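Local coordinates for flavin-containing monooxygenase (Allium sativum, PDB 6WPU), which probably catalyses the flavin-dependent S-oxygenation of S-allyl-L-cysteine in garlic, using a bound flavin-adenine dinucleotide, at residues V176-G181 with Y298-L303; S333-P338 with E348-W353; T49-G54 with M142-V147. All coordinates share one frame; numbering follows the deposited sequence.

Contact 1 of 3, residues V176-G181 with Y298-L303; sequences VVVCNG and YNFPFL. With FAD (flavin-adenine dinucleotide), chain B.
The nearest CA atoms across the contact, those of Asn180 and Phe300, are 7.9 Å apart, where the end of strand 176-178 faces a loop that makes a type I turn from Phe300 to Leu303. The gap is bridged by side chains of both segments, and the one direct hydrogen bond comes from the Asn180 amide. Its CG sits between the backbone N and the carbonyl carbon (chi1 69°), which sends the amide out to the loop. Asn180 ND2 donates to the backbone O of Asn299 at 3.0 Å. The bond is bent at the hydrogen (132°), but the acceptor lies nearly in the amide plane. The other end of the amide, Asn180 OD1, meets the edge of the Phe300 ring in its plane, 3.5 Å from Phe300 CD2.

This is the end of a strand in the parallel sheet of a Rossmann-type FAD-binding domain, and the chain passes the cofactor as it leaves the sheet. Gly181 CA lies 3.3 Å from FAD O3P, at the pyrophosphate.

Val178 CG1 reaches both aromatic rings. It is 4.0 Å from Phe300 CD2 and 4.1 Å from Phe302 CZ, the latter at the ring edge. Phe302 also presents its edge to Asn180 ND2, with amide and ring planes almost perpendicular (86°). On the cofactor side, Phe302 CD2 is 3.5 Å from FAD N6A of the adenine. A water accepts from Asn299 N and lies 2.8 Å from Gly181 O, within hydrogen-bonding reach.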
loop_
_atom_site.group_PDB
_atom_site.type_symbol
_atom_site.label_atom_id
_atom_site.label_comp_id
_atom_site.label_asym_id
_atom_site.label_seq_id
_atom_site.Cartn_x
_atom_site.Cartn_y
_atom_site.Cartn_z
ATOM N N VAL A 176 -7.156 -19.218 -5.036
ATOM C CA VAL A 176 -6.230 -18.539 -4.140
ATOM C C VAL A 176 -6.343 -17.042 -4.396
ATOM O O VAL A 176 -6.247 -16.603 -5.548
ATOM C CB VAL A 176 -4.781 -19.008 -4.366
ATOM C CG1 VAL A 176 -3.794 -18.146 -3.542
ATOM C CG2 VAL A 176 -4.638 -20.473 -4.019
ATOM N N VAL A 177 -6.549 -16.260 -3.334
ATOM C CA VAL A 177 -6.530 -14.805 -3.425
ATOM C C VAL A 177 -5.284 -14.296 -2.709
ATOM O O VAL A 177 -5.125 -14.508 -1.499
ATOM C CB VAL A 177 -7.792 -14.164 -2.833
ATOM C CG1 VAL A 177 -7.780 -12.681 -3.130
ATOM C CG2 VAL A 177 -9.072 -14.823 -3.370
ATOM N N VAL A 178 -4.418 -13.603 -3.440
ATOM C CA VAL A 178 -3.152 -13.108 -2.891
ATOM C C VAL A 178 -3.373 -11.709 -2.326
ATOM O O VAL A 178 -3.718 -10.779 -3.065
ATOM C CB VAL A 178 -2.045 -13.102 -3.956
ATOM C CG1 VAL A 178 -0.737 -12.513 -3.389
ATOM C CG2 VAL A 178 -1.802 -14.520 -4.474
ATOM N N CYS A 179 -3.183 -11.561 -1.009
ATOM C CA CYS A 179 -3.421 -10.304 -0.293
ATOM C C CYS A 179 -2.206 -9.918 0.552
ATOM O O CYS A 179 -2.340 -9.508 1.712
ATOM C CB CYS A 179 -4.654 -10.418 0.598
ATOM S SG CYS A 179 -6.179 -10.861 -0.257
ATOM N N ASN A 180 -1.005 -10.059 0.003
ATOM C CA ASN A 180 0.193 -10.021 0.831
ATOM C C ASN A 180 0.799 -8.627 0.954
ATOM O O ASN A 180 1.836 -8.479 1.617
ATOM C CB ASN A 180 1.252 -11.001 0.299
ATOM C CG ASN A 180 1.847 -10.559 -1.035
ATOM O OD1 ASN A 180 1.128 -10.173 -1.952
ATOM N ND2 ASN A 180 3.174 -10.583 -1.126
ATOM N N GLY A 181 0.176 -7.608 0.365
ATOM C CA GLY A 181 0.687 -6.248 0.422
ATOM C C GLY A 181 1.874 -6.011 -0.501
ATOM O O GLY A 181 2.459 -6.955 -1.046
ATOM N N TYR A 298 6.707 -4.927 -5.791
ATOM C CA TYR A 298 5.908 -6.126 -5.586
ATOM C C TYR A 298 6.834 -7.303 -5.348
ATOM O O TYR A 298 7.927 -7.371 -5.906
ATOM C CB TYR A 298 5.029 -6.389 -6.810
ATOM C CG TYR A 298 4.044 -5.271 -7.060
ATOM C CD1 TYR A 298 4.321 -4.271 -7.985
ATOM C CD2 TYR A 298 2.843 -5.200 -6.343
ATOM C CE1 TYR A 298 3.425 -3.234 -8.217
ATOM C CE2 TYR A 298 1.942 -4.172 -6.561
ATOM C CZ TYR A 298 2.247 -3.180 -7.500
ATOM O OH TYR A 298 1.374 -2.133 -7.747
ATOM N N ASN A 299 6.393 -8.241 -4.516
ATOM C CA ASN A 299 7.258 -9.363 -4.155
ATOM C C ASN A 299 6.374 -10.525 -3.716
ATOM O O ASN A 299 5.736 -10.429 -2.664
ATOM C CB ASN A 299 8.219 -8.932 -3.046
ATOM C CG ASN A 299 9.253 -9.980 -2.724
ATOM O OD1 ASN A 299 9.810 -10.605 -3.613
ATOM N ND2 ASN A 299 9.503 -10.191 -1.440
ATOM N N PHE A 300 6.336 -11.609 -4.508
ATOM C CA PHE A 300 5.596 -12.837 -4.171
ATOM C C PHE A 300 6.506 -14.052 -4.269
ATOM O O PHE A 300 6.337 -14.887 -5.165
ATOM C CB PHE A 300 4.411 -13.098 -5.099
ATOM C CG PHE A 300 3.738 -11.892 -5.596
ATOM C CD1 PHE A 300 4.001 -11.422 -6.868
ATOM C CD2 PHE A 300 2.780 -11.263 -4.829
ATOM C CE1 PHE A 300 3.357 -10.308 -7.351
ATOM C CE2 PHE A 300 2.126 -10.142 -5.304
ATOM C CZ PHE A 300 2.425 -9.660 -6.574
ATOM N N PRO A 301 7.456 -14.204 -3.352
ATOM C CA PRO A 301 8.396 -15.335 -3.479
ATOM C C PRO A 301 7.711 -16.707 -3.450
ATOM O O PRO A 301 8.197 -17.665 -4.067
ATOM C CB PRO A 301 9.346 -15.126 -2.291
ATOM C CG PRO A 301 8.574 -14.258 -1.318
ATOM C CD PRO A 301 7.697 -13.384 -2.152
ATOM N N PHE A 302 6.562 -16.815 -2.804
ATOM C CA PHE A 302 5.903 -18.103 -2.656
ATOM C C PHE A 302 5.178 -18.548 -3.918
ATOM O O PHE A 302 4.757 -19.708 -3.999
ATOM C CB PHE A 302 4.917 -18.010 -1.496
ATOM C CG PHE A 302 4.033 -16.792 -1.566
ATOM C CD1 PHE A 302 2.889 -16.799 -2.346
ATOM C CD2 PHE A 302 4.366 -15.631 -0.883
ATOM C CE1 PHE A 302 2.062 -15.674 -2.430
ATOM C CE2 PHE A 302 3.545 -14.505 -0.957
ATOM C CZ PHE A 302 2.386 -14.529 -1.733
ATOM N N LEU A 303 5.004 -17.663 -4.896
ATOM C CA LEU A 303 4.030 -17.890 -5.952
ATOM C C LEU A 303 4.701 -18.537 -7.159
ATOM O O LEU A 303 5.600 -17.947 -7.767
ATOM C CB LEU A 303 3.356 -16.575 -6.333
ATOM C CG LEU A 303 2.243 -16.718 -7.363
ATOM C CD1 LEU A 303 1.219 -17.773 -6.912
ATOM C CD2 LEU A 303 1.597 -15.363 -7.603
HETATM P PA FAD B . -0.539 -5.122 4.240
HETATM O O1A FAD B . -1.021 -4.109 5.280
HETATM O O2A FAD B . 0.860 -5.209 3.888
HETATM O O5B FAD B . -0.823 -6.550 4.652
HETATM C C5B FAD B . -0.343 -7.745 4.047
HETATM C C4B FAD B . -0.390 -8.922 5.048
HETATM O O4B FAD B . -0.041 -10.158 4.490
HETATM C C3B FAD B . 0.499 -8.708 6.243
HETATM O O3B FAD B . -0.206 -8.892 7.426
HETATM C C2B FAD B . 1.558 -9.745 6.113
HETATM O O2B FAD B . 2.045 -10.190 7.328
HETATM C C1B FAD B . 0.813 -10.823 5.380
HETATM N N9A FAD B . 1.660 -11.702 4.607
HETATM C C8A FAD B . 2.650 -11.298 3.719
HETATM N N7A FAD B . 3.240 -12.373 3.180
HETATM C C5A FAD B . 2.672 -13.533 3.712
HETATM C C6A FAD B . 2.887 -14.899 3.537
HETATM N N6A FAD B . 3.889 -15.390 2.621
HETATM N N1A FAD B . 2.129 -15.784 4.208
HETATM C C2A FAD B . 1.174 -15.381 5.086
HETATM N N3A FAD B . 0.931 -14.066 5.296
HETATM C C4A FAD B . 1.657 -13.126 4.631
HETATM N N1 FAD B . -3.796 3.912 3.276
HETATM C C2 FAD B . -4.859 4.705 3.837
HETATM O O2 FAD B . -6.149 4.384 3.593
HETATM N N3 FAD B . -4.581 5.858 4.537
HETATM C C4 FAD B . -3.275 6.224 4.783
HETATM O O4 FAD B . -2.968 7.345 5.482
HETATM C C4X FAD B . -2.160 5.321 4.436
HETATM N N5 FAD B . -0.876 5.581 4.898
HETATM C C5X FAD B . 0.149 4.692 4.591
HETATM C C6 FAD B . 1.448 4.961 5.046
HETATM C C7 FAD B . 2.468 4.063 4.750
HETATM C C7M FAD B . 3.860 4.367 5.234
HETATM C C8 FAD B . 2.209 2.913 4.007
HETATM C C8M FAD B . 3.288 1.937 3.665
HETATM C C9 FAD B . 0.915 2.645 3.548
HETATM C C9A FAD B . -0.113 3.531 3.839
HETATM N N10 FAD B . -1.446 3.245 3.383
HETATM C C10 FAD B . -2.485 4.136 3.684
HETATM C "C1'" FAD B . -1.710 2.055 2.559
HETATM C "C2'" FAD B . -1.813 0.697 3.220
HETATM O "O2'" FAD B . -0.961 -0.162 2.582
HETATM C "C3'" FAD B . -3.230 0.233 2.967
HETATM O "O3'" FAD B . -3.967 1.042 3.801
HETATM C "C4'" FAD B . -3.523 -1.222 3.313
HETATM O "O4'" FAD B . -3.027 -1.455 4.579
HETATM C "C5'" FAD B . -3.017 -2.278 2.323
HETATM O "O5'" FAD B . -3.094 -3.456 3.072
HETATM P P FAD B . -2.759 -4.944 2.644
HETATM O O1P FAD B . -3.687 -5.984 3.378
HETATM O O2P FAD B . -2.756 -4.914 1.064
HETATM O O3P FAD B . -1.129 -5.007 2.862
HETATM O O HOH W 1 3.665 -7.821 -3.371
#

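Contact 2 of 3, residues S333-P338 with E348-W353; sequences SFVGIP and ELQSKW
Gln350 of helix 348-353 reaches across to Gly336 in the loop that follows strand 333-334. Two residues earlier, Glu348 points away from this loop and forms a salt bridge with Arg39 of helix 32-43. Gln350 has CG beside its backbone N (chi1 -74°), and the chain then runs out extended to the loop. Its OE1 accepts from Gly336 N at 2.8 Å, in the carbonyl plane and on a lone pair, with an N-H...O angle of 157°. The same OE1 lies 3.6 Å from Val335 CG1. The amide's other end, Gln350 NE2, rests 3.7 Å from Pro338 CD. NE2 also donates to Tyr401 OH, and more weakly to a water. That water donates to Phe334 O and accepts from Ile337 N, so it bridges two backbone groups of the loop and is weakly linked to the helix. Next, Ser351 CB lies 4.3 Å from Val335 CG2, while Ser351 OG is hydrogen-bonded to Cys347 O. Strand 332-334 is an outermost strand of the parallel sheet in the Rossmann-type FAD domain, and Gln350 of the following helix grips the loop leaving it. Beside Val335 at the strand's end, Ser351 touches Thr37 of helix 32-43, and Gln350 touches Leu405 of helix 398-409.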
loop_
_atom_site.group_PDB
_atom_site.type_symbol
_atom_site.label_atom_id
_atom_site.label_comp_id
_atom_site.label_asym_id
_atom_site.label_seq_id
_atom_site.Cartn_x
_atom_site.Cartn_y
_atom_site.Cartn_z
ATOM N N SER A 333 -6.153 -14.874 -8.082
ATOM C CA SER A 333 -6.450 -13.450 -8.156
ATOM C C SER A 333 -5.619 -12.691 -7.123
ATOM O O SER A 333 -5.077 -13.276 -6.172
ATOM C CB SER A 333 -7.939 -13.191 -7.940
ATOM O OG SER A 333 -8.327 -13.625 -6.649
ATOM N N PHE A 334 -5.529 -11.373 -7.321
ATOM C CA PHE A 334 -4.747 -10.487 -6.457
ATOM C C PHE A 334 -5.624 -9.342 -5.978
ATOM O O PHE A 334 -6.288 -8.693 -6.794
ATOM C CB PHE A 334 -3.524 -9.911 -7.196
ATOM C CG PHE A 334 -2.506 -10.941 -7.599
ATOM C CD1 PHE A 334 -2.725 -11.750 -8.703
ATOM C CD2 PHE A 334 -1.327 -11.087 -6.881
ATOM C CE1 PHE A 334 -1.788 -12.706 -9.084
ATOM C CE2 PHE A 334 -0.375 -12.036 -7.255
ATOM C CZ PHE A 334 -0.611 -12.848 -8.358
ATOM N N VAL A 335 -5.609 -9.071 -4.668
ATOM C CA VAL A 335 -6.327 -7.928 -4.104
ATOM C C VAL A 335 -5.306 -6.893 -3.629
ATOM O O VAL A 335 -4.346 -7.229 -2.928
ATOM C CB VAL A 335 -7.271 -8.345 -2.961
ATOM C CG1 VAL A 335 -7.894 -7.110 -2.298
ATOM C CG2 VAL A 335 -8.393 -9.220 -3.494
ATOM N N GLY A 336 -5.506 -5.640 -4.027
ATOM C CA GLY A 336 -4.691 -4.552 -3.516
ATOM C C GLY A 336 -3.434 -4.242 -4.304
ATOM O O GLY A 336 -2.536 -3.585 -3.765
ATOM N N ILE A 337 -3.335 -4.711 -5.552
ATOM C CA ILE A 337 -2.206 -4.334 -6.408
ATOM C C ILE A 337 -2.149 -2.830 -6.679
ATOM O O ILE A 337 -1.054 -2.255 -6.603
ATOM C CB ILE A 337 -2.233 -5.153 -7.713
ATOM C CG1 ILE A 337 -2.021 -6.659 -7.451
ATOM C CG2 ILE A 337 -1.206 -4.621 -8.699
ATOM C CD1 ILE A 337 -0.700 -7.001 -6.848
ATOM N N PRO A 338 -3.246 -2.150 -7.035
ATOM C CA PRO A 338 -3.125 -0.746 -7.465
ATOM C C PRO A 338 -2.548 0.152 -6.379
ATOM O O PRO A 338 -2.607 -0.147 -5.187
ATOM C CB PRO A 338 -4.568 -0.355 -7.803
ATOM C CG PRO A 338 -5.231 -1.682 -8.188
ATOM C CD PRO A 338 -4.621 -2.662 -7.230
ATOM N N GLU A 348 -12.210 -3.771 -1.004
ATOM C CA GLU A 348 -13.562 -4.257 -0.758
ATOM C C GLU A 348 -14.255 -4.595 -2.068
ATOM O O GLU A 348 -14.832 -5.683 -2.224
ATOM C CB GLU A 348 -14.342 -3.191 0.020
ATOM C CG GLU A 348 -15.787 -3.536 0.438
ATOM C CD GLU A 348 -16.415 -2.395 1.270
ATOM O OE1 GLU A 348 -15.839 -1.272 1.278
ATOM O OE2 GLU A 348 -17.465 -2.613 1.921
ATOM N N LEU A 349 -14.179 -3.685 -3.038
ATOM C CA LEU A 349 -14.879 -3.892 -4.298
ATOM C C LEU A 349 -14.185 -4.949 -5.150
ATOM O O LEU A 349 -14.853 -5.745 -5.821
ATOM C CB LEU A 349 -15.000 -2.571 -5.040
ATOM C CG LEU A 349 -15.946 -1.583 -4.367
ATOM C CD1 LEU A 349 -15.765 -0.182 -4.964
ATOM C CD2 LEU A 349 -17.410 -2.053 -4.498
ATOM N N GLN A 350 -12.852 -4.993 -5.117
ATOM C CA GLN A 350 -12.141 -6.059 -5.813
ATOM C C GLN A 350 -12.563 -7.430 -5.305
ATOM O O GLN A 350 -12.790 -8.354 -6.090
ATOM C CB GLN A 350 -10.635 -5.898 -5.649
ATOM C CG GLN A 350 -10.025 -4.782 -6.456
ATOM C CD GLN A 350 -8.519 -4.792 -6.343
ATOM O OE1 GLN A 350 -7.979 -5.114 -5.287
ATOM N NE2 GLN A 350 -7.831 -4.454 -7.430
ATOM N N SER A 351 -12.639 -7.592 -3.992
ATOM C CA SER A 351 -12.906 -8.922 -3.476
ATOM C C SER A 351 -14.386 -9.256 -3.605
ATOM O O SER A 351 -14.742 -10.427 -3.757
ATOM C CB SER A 351 -12.417 -9.023 -2.031
ATOM O OG SER A 351 -13.014 -8.023 -1.230
ATOM N N LYS A 352 -15.244 -8.233 -3.599
ATOM C CA LYS A 352 -16.650 -8.428 -3.924
ATOM C C LYS A 352 -16.803 -8.953 -5.350
ATOM O O LYS A 352 -17.604 -9.857 -5.612
ATOM C CB LYS A 352 -17.401 -7.104 -3.736
ATOM C CG LYS A 352 -18.900 -7.216 -3.525
ATOM C CD LYS A 352 -19.529 -5.826 -3.354
ATOM C CE LYS A 352 -19.100 -5.147 -2.050
ATOM N NZ LYS A 352 -19.731 -5.796 -0.852
ATOM N N TRP A 353 -16.014 -8.414 -6.276
ATOM C CA TRP A 353 -16.018 -8.884 -7.655
ATOM C C TRP A 353 -15.504 -10.316 -7.747
ATOM O O TRP A 353 -16.129 -11.176 -8.392
ATOM C CB TRP A 353 -15.160 -7.943 -8.497
ATOM C CG TRP A 353 -15.123 -8.227 -9.959
ATOM C CD1 TRP A 353 -16.180 -8.568 -10.767
ATOM C CD2 TRP A 353 -13.969 -8.184 -10.802
ATOM N NE1 TRP A 353 -15.747 -8.748 -12.061
ATOM C CE2 TRP A 353 -14.393 -8.509 -12.111
ATOM C CE3 TRP A 353 -12.611 -7.908 -10.577
ATOM C CZ2 TRP A 353 -13.512 -8.559 -13.192
ATOM C CZ3 TRP A 353 -11.739 -7.952 -11.653
ATOM C CH2 TRP A 353 -12.196 -8.274 -12.947
HETATM O O HOH W 2 -5.299 -6.153 -7.258
#

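Contact 3 of 3, residues T49-G54 with M142-V147; sequences TIFERG and MEKEVV. With FAD (flavin-adenine dinucleotide), chain B; SO4 (sulfate ion), chain G.
A chi1 of 170° carries Glu52 CG away from its own amide nitrogen and sets it 3.6 Å from Met142 CE. The bend at chi2 (53°) then turns the carboxylate to the FAD ribose. Met142 itself curls through two bends, and its methyl also reaches Gly54 O. The backbones then join the segments. Lys144 N donates to Glu52 O at 2.9 Å. Glu143 N donates to Gly54 O at 2.9 Å. Further along, Val146 CG2 packs 3.5 Å from Phe51 CB, and Lys144 CD lies 4.0 Å from Phe51 CD1.

Together the segments hold the adenosine half of FAD. The acidic residue at the end of the second strand gripping the ribose is a hallmark of Rossmann-type dinucleotide-binding folds. Glu52 OE1 accepts from FAD O2B and from Gly54 N, the latter on its anti lone pair. Glu52 OE2 accepts from FAD O3B and from Ala30 N. The backbone N and O of Val146 both bond the adenine: Val146 N donates to FAD N1A at 2.9 Å, and FAD N6A donates to Val146 O. Arg53 presents the edge of its guanidinium to FAD O2B through NE and to a sulfate through NH2. The sulfate probably comes from the crystallisation liquor. FAD O2B thus gives its proton to a carboxylate and accepts from a guanidinium, an arrangement likely to strengthen both bonds and fix the ribose.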
loop_
_atom_site.group_PDB
_atom_site.type_symbol
_atom_site.label_atom_id
_atom_site.label_comp_id
_atom_site.label_asym_id
_atom_site.label_seq_id
_atom_site.Cartn_x
_atom_site.Cartn_y
_atom_site.Cartn_z
ATOM N N THR A 49 -9.665 -20.489 3.900
ATOM C CA THR A 49 -8.594 -20.612 4.881
ATOM C C THR A 49 -7.727 -19.365 4.751
ATOM O O THR A 49 -7.240 -19.055 3.657
ATOM C CB THR A 49 -7.761 -21.883 4.661
ATOM O OG1 THR A 49 -8.602 -23.046 4.754
ATOM C CG2 THR A 49 -6.635 -21.977 5.687
ATOM N N ILE A 50 -7.551 -18.647 5.854
ATOM C CA ILE A 50 -6.792 -17.401 5.864
ATOM C C ILE A 50 -5.439 -17.670 6.507
ATOM O O ILE A 50 -5.372 -18.146 7.648
ATOM C CB ILE A 50 -7.543 -16.299 6.623
ATOM C CG1 ILE A 50 -9.012 -16.240 6.169
ATOM C CG2 ILE A 50 -6.817 -14.975 6.450
ATOM C CD1 ILE A 50 -9.933 -15.590 7.188
ATOM N N PHE A 51 -4.363 -17.356 5.793
ATOM C CA PHE A 51 -3.010 -17.538 6.298
ATOM C C PHE A 51 -2.430 -16.177 6.633
ATOM O O PHE A 51 -2.433 -15.278 5.786
ATOM C CB PHE A 51 -2.115 -18.246 5.272
ATOM C CG PHE A 51 -2.610 -19.598 4.864
ATOM C CD1 PHE A 51 -2.220 -20.742 5.567
ATOM C CD2 PHE A 51 -3.484 -19.726 3.796
ATOM C CE1 PHE A 51 -2.693 -22.004 5.200
ATOM C CE2 PHE A 51 -3.971 -20.979 3.409
ATOM C CZ PHE A 51 -3.566 -22.128 4.112
ATOM N N GLU A 52 -1.938 -16.021 7.860
ATOM C CA GLU A 52 -1.263 -14.791 8.271
ATOM C C GLU A 52 0.079 -15.143 8.899
ATOM O O GLU A 52 0.141 -15.909 9.870
ATOM C CB GLU A 52 -2.117 -13.981 9.247
ATOM C CG GLU A 52 -1.376 -12.807 9.905
ATOM C CD GLU A 52 -0.701 -11.871 8.898
ATOM O OE1 GLU A 52 0.522 -11.621 9.047
ATOM O OE2 GLU A 52 -1.387 -11.381 7.969
ATOM N N ARG A 53 1.147 -14.578 8.337
ATOM C CA ARG A 53 2.497 -14.861 8.817
ATOM C C ARG A 53 2.726 -14.316 10.231
ATOM O O ARG A 53 3.381 -14.967 11.050
ATOM C CB ARG A 53 3.499 -14.276 7.827
ATOM C CG ARG A 53 4.816 -13.896 8.411
ATOM C CD ARG A 53 5.243 -12.543 7.899
ATOM N NE ARG A 53 4.448 -11.457 8.479
ATOM C CZ ARG A 53 4.644 -10.930 9.689
ATOM N NH1 ARG A 53 3.862 -9.944 10.116
ATOM N NH2 ARG A 53 5.611 -11.397 10.471
ATOM N N GLY A 54 2.185 -13.139 10.543
ATOM C CA GLY A 54 2.374 -12.543 11.853
ATOM C C GLY A 54 1.458 -13.127 12.914
ATOM O O GLY A 54 0.695 -14.069 12.690
ATOM N N MET A 142 -3.015 -17.871 12.440
ATOM C CA MET A 142 -1.906 -16.988 12.775
ATOM C C MET A 142 -0.573 -17.723 12.727
ATOM O O MET A 142 -0.502 -18.931 12.953
ATOM C CB MET A 142 -2.085 -16.393 14.176
ATOM C CG MET A 142 -3.445 -15.759 14.447
ATOM S SD MET A 142 -3.848 -14.384 13.337
ATOM C CE MET A 142 -2.361 -13.521 13.277
ATOM N N GLU A 143 0.501 -16.964 12.471
ATOM C CA GLU A 143 1.860 -17.510 12.476
ATOM C C GLU A 143 2.001 -18.642 11.465
ATOM O O GLU A 143 2.696 -19.630 11.694
ATOM C CB GLU A 143 2.267 -17.960 13.884
ATOM C CG GLU A 143 1.985 -16.860 14.897
ATOM C CD GLU A 143 2.750 -16.995 16.183
ATOM O OE1 GLU A 143 2.557 -17.998 16.885
ATOM O OE2 GLU A 143 3.541 -16.083 16.495
ATOM N N LYS A 144 1.334 -18.488 10.330
ATOM C CA LYS A 144 1.376 -19.456 9.243
ATOM C C LYS A 144 1.862 -18.703 8.025
ATOM O O LYS A 144 1.100 -17.935 7.428
ATOM C CB LYS A 144 0.002 -20.083 8.975
ATOM C CG LYS A 144 -0.469 -21.129 9.969
ATOM C CD LYS A 144 -1.618 -21.913 9.338
ATOM C CE LYS A 144 -2.664 -22.342 10.349
ATOM N NZ LYS A 144 -2.290 -23.562 11.112
ATOM N N GLU A 145 3.113 -18.923 7.646
ATOM C CA GLU A 145 3.697 -18.222 6.514
ATOM C C GLU A 145 3.579 -19.082 5.263
ATOM O O GLU A 145 4.118 -20.195 5.213
ATOM C CB GLU A 145 5.160 -17.872 6.779
ATOM C CG GLU A 145 5.758 -17.046 5.662
ATOM C CD GLU A 145 7.256 -16.835 5.839
ATOM O OE1 GLU A 145 7.752 -16.952 6.984
ATOM O OE2 GLU A 145 7.936 -16.574 4.822
ATOM N N VAL A 146 2.879 -18.569 4.257
ATOM C CA VAL A 146 2.768 -19.288 2.995
ATOM C C VAL A 146 4.117 -19.233 2.298
ATOM O O VAL A 146 4.644 -18.146 2.038
ATOM C CB VAL A 146 1.669 -18.679 2.123
ATOM C CG1 VAL A 146 1.680 -19.326 0.755
ATOM C CG2 VAL A 146 0.309 -18.835 2.805
ATOM N N VAL A 147 4.699 -20.401 2.019
ATOM C CA VAL A 147 6.013 -20.461 1.378
ATOM C C VAL A 147 5.944 -21.005 -0.028
ATOM O O VAL A 147 6.917 -20.855 -0.775
ATOM C CB VAL A 147 7.028 -21.284 2.207
ATOM C CG1 VAL A 147 7.317 -20.598 3.543
ATOM C CG2 VAL A 147 6.519 -22.710 2.440
HETATM P PA FAD B . -0.539 -5.122 4.240
HETATM O O1A FAD B . -1.021 -4.109 5.280
HETATM O O2A FAD B . 0.860 -5.209 3.888
HETATM O O5B FAD B . -0.823 -6.550 4.652
HETATM C C5B FAD B . -0.343 -7.745 4.047
HETATM C C4B FAD B . -0.390 -8.922 5.048
HETATM O O4B FAD B . -0.041 -10.158 4.490
HETATM C C3B FAD B . 0.499 -8.708 6.243
HETATM O O3B FAD B . -0.206 -8.892 7.426
HETATM C C2B FAD B . 1.558 -9.745 6.113
HETATM O O2B FAD B . 2.045 -10.190 7.328
HETATM C C1B FAD B . 0.813 -10.823 5.380
HETATM N N9A FAD B . 1.660 -11.702 4.607
HETATM C C8A FAD B . 2.650 -11.298 3.719
HETATM N N7A FAD B . 3.240 -12.373 3.180
HETATM C C5A FAD B . 2.672 -13.533 3.712
HETATM C C6A FAD B . 2.887 -14.899 3.537
HETATM N N6A FAD B . 3.889 -15.390 2.621
HETATM N N1A FAD B . 2.129 -15.784 4.208
HETATM C C2A FAD B . 1.174 -15.381 5.086
HETATM N N3A FAD B . 0.931 -14.066 5.296
HETATM C C4A FAD B . 1.657 -13.126 4.631
HETATM N N1 FAD B . -3.796 3.912 3.276
HETATM C C2 FAD B . -4.859 4.705 3.837
HETATM O O2 FAD B . -6.149 4.384 3.593
HETATM N N3 FAD B . -4.581 5.858 4.537
HETATM C C4 FAD B . -3.275 6.224 4.783
HETATM O O4 FAD B . -2.968 7.345 5.482
HETATM C C4X FAD B . -2.160 5.321 4.436
HETATM N N5 FAD B . -0.876 5.581 4.898
HETATM C C5X FAD B . 0.149 4.692 4.591
HETATM C C6 FAD B . 1.448 4.961 5.046
HETATM C C7 FAD B . 2.468 4.063 4.750
HETATM C C7M FAD B . 3.860 4.367 5.234
HETATM C C8 FAD B . 2.209 2.913 4.007
HETATM C C8M FAD B . 3.288 1.937 3.665
HETATM C C9 FAD B . 0.915 2.645 3.548
HETATM C C9A FAD B . -0.113 3.531 3.839
HETATM N N10 FAD B . -1.446 3.245 3.383
HETATM C C10 FAD B . -2.485 4.136 3.684
HETATM C "C1'" FAD B . -1.710 2.055 2.559
HETATM C "C2'" FAD B . -1.813 0.697 3.220
HETATM O "O2'" FAD B . -0.961 -0.162 2.582
HETATM C "C3'" FAD B . -3.230 0.233 2.967
HETATM O "O3'" FAD B . -3.967 1.042 3.801
HETATM C "C4'" FAD B . -3.523 -1.222 3.313
HETATM O "O4'" FAD B . -3.027 -1.455 4.579
HETATM C "C5'" FAD B . -3.017 -2.278 2.323
HETATM O "O5'" FAD B . -3.094 -3.456 3.072
HETATM P P FAD B . -2.759 -4.944 2.644
HETATM O O1P FAD B . -3.687 -5.984 3.378
HETATM O O2P FAD B . -2.756 -4.914 1.064
HETATM O O3P FAD B . -1.129 -5.007 2.862
HETATM S S SO4 G . 4.760 -10.495 14.271
HETATM O O1 SO4 G . 5.699 -9.638 14.996
HETATM O O2 SO4 G . 5.162 -10.595 12.868
HETATM O O3 SO4 G . 3.410 -9.932 14.344
HETATM O O4 SO4 G . 4.764 -11.821 14.883
#

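Overall arrangement
From the N terminus, contact 3 comes first and closes an 87-residue loop between strand 47-52 and strand 144-151, tying the three-stranded antiparallel sheet to the edge region of the parallel one. Contact 1 then joins strand 175-178 to the loop after strand 296-297, across 116 residues. Contact 2 is local, from the end of strand 332-334 to helix 343-358. They follow in series, without nesting or crossing. All reach the parallel sheet, where strands 175-178 and 332-334 are neighbours. Contacts 1 and 2 touch through Val178 N and Ser333 O, and through Tyr298 OH and Ile337 O. Phe302 packs on Val146 and Val147, joining contacts 1 and 3 beside FAD. Contacts 2 and 3 do not touch.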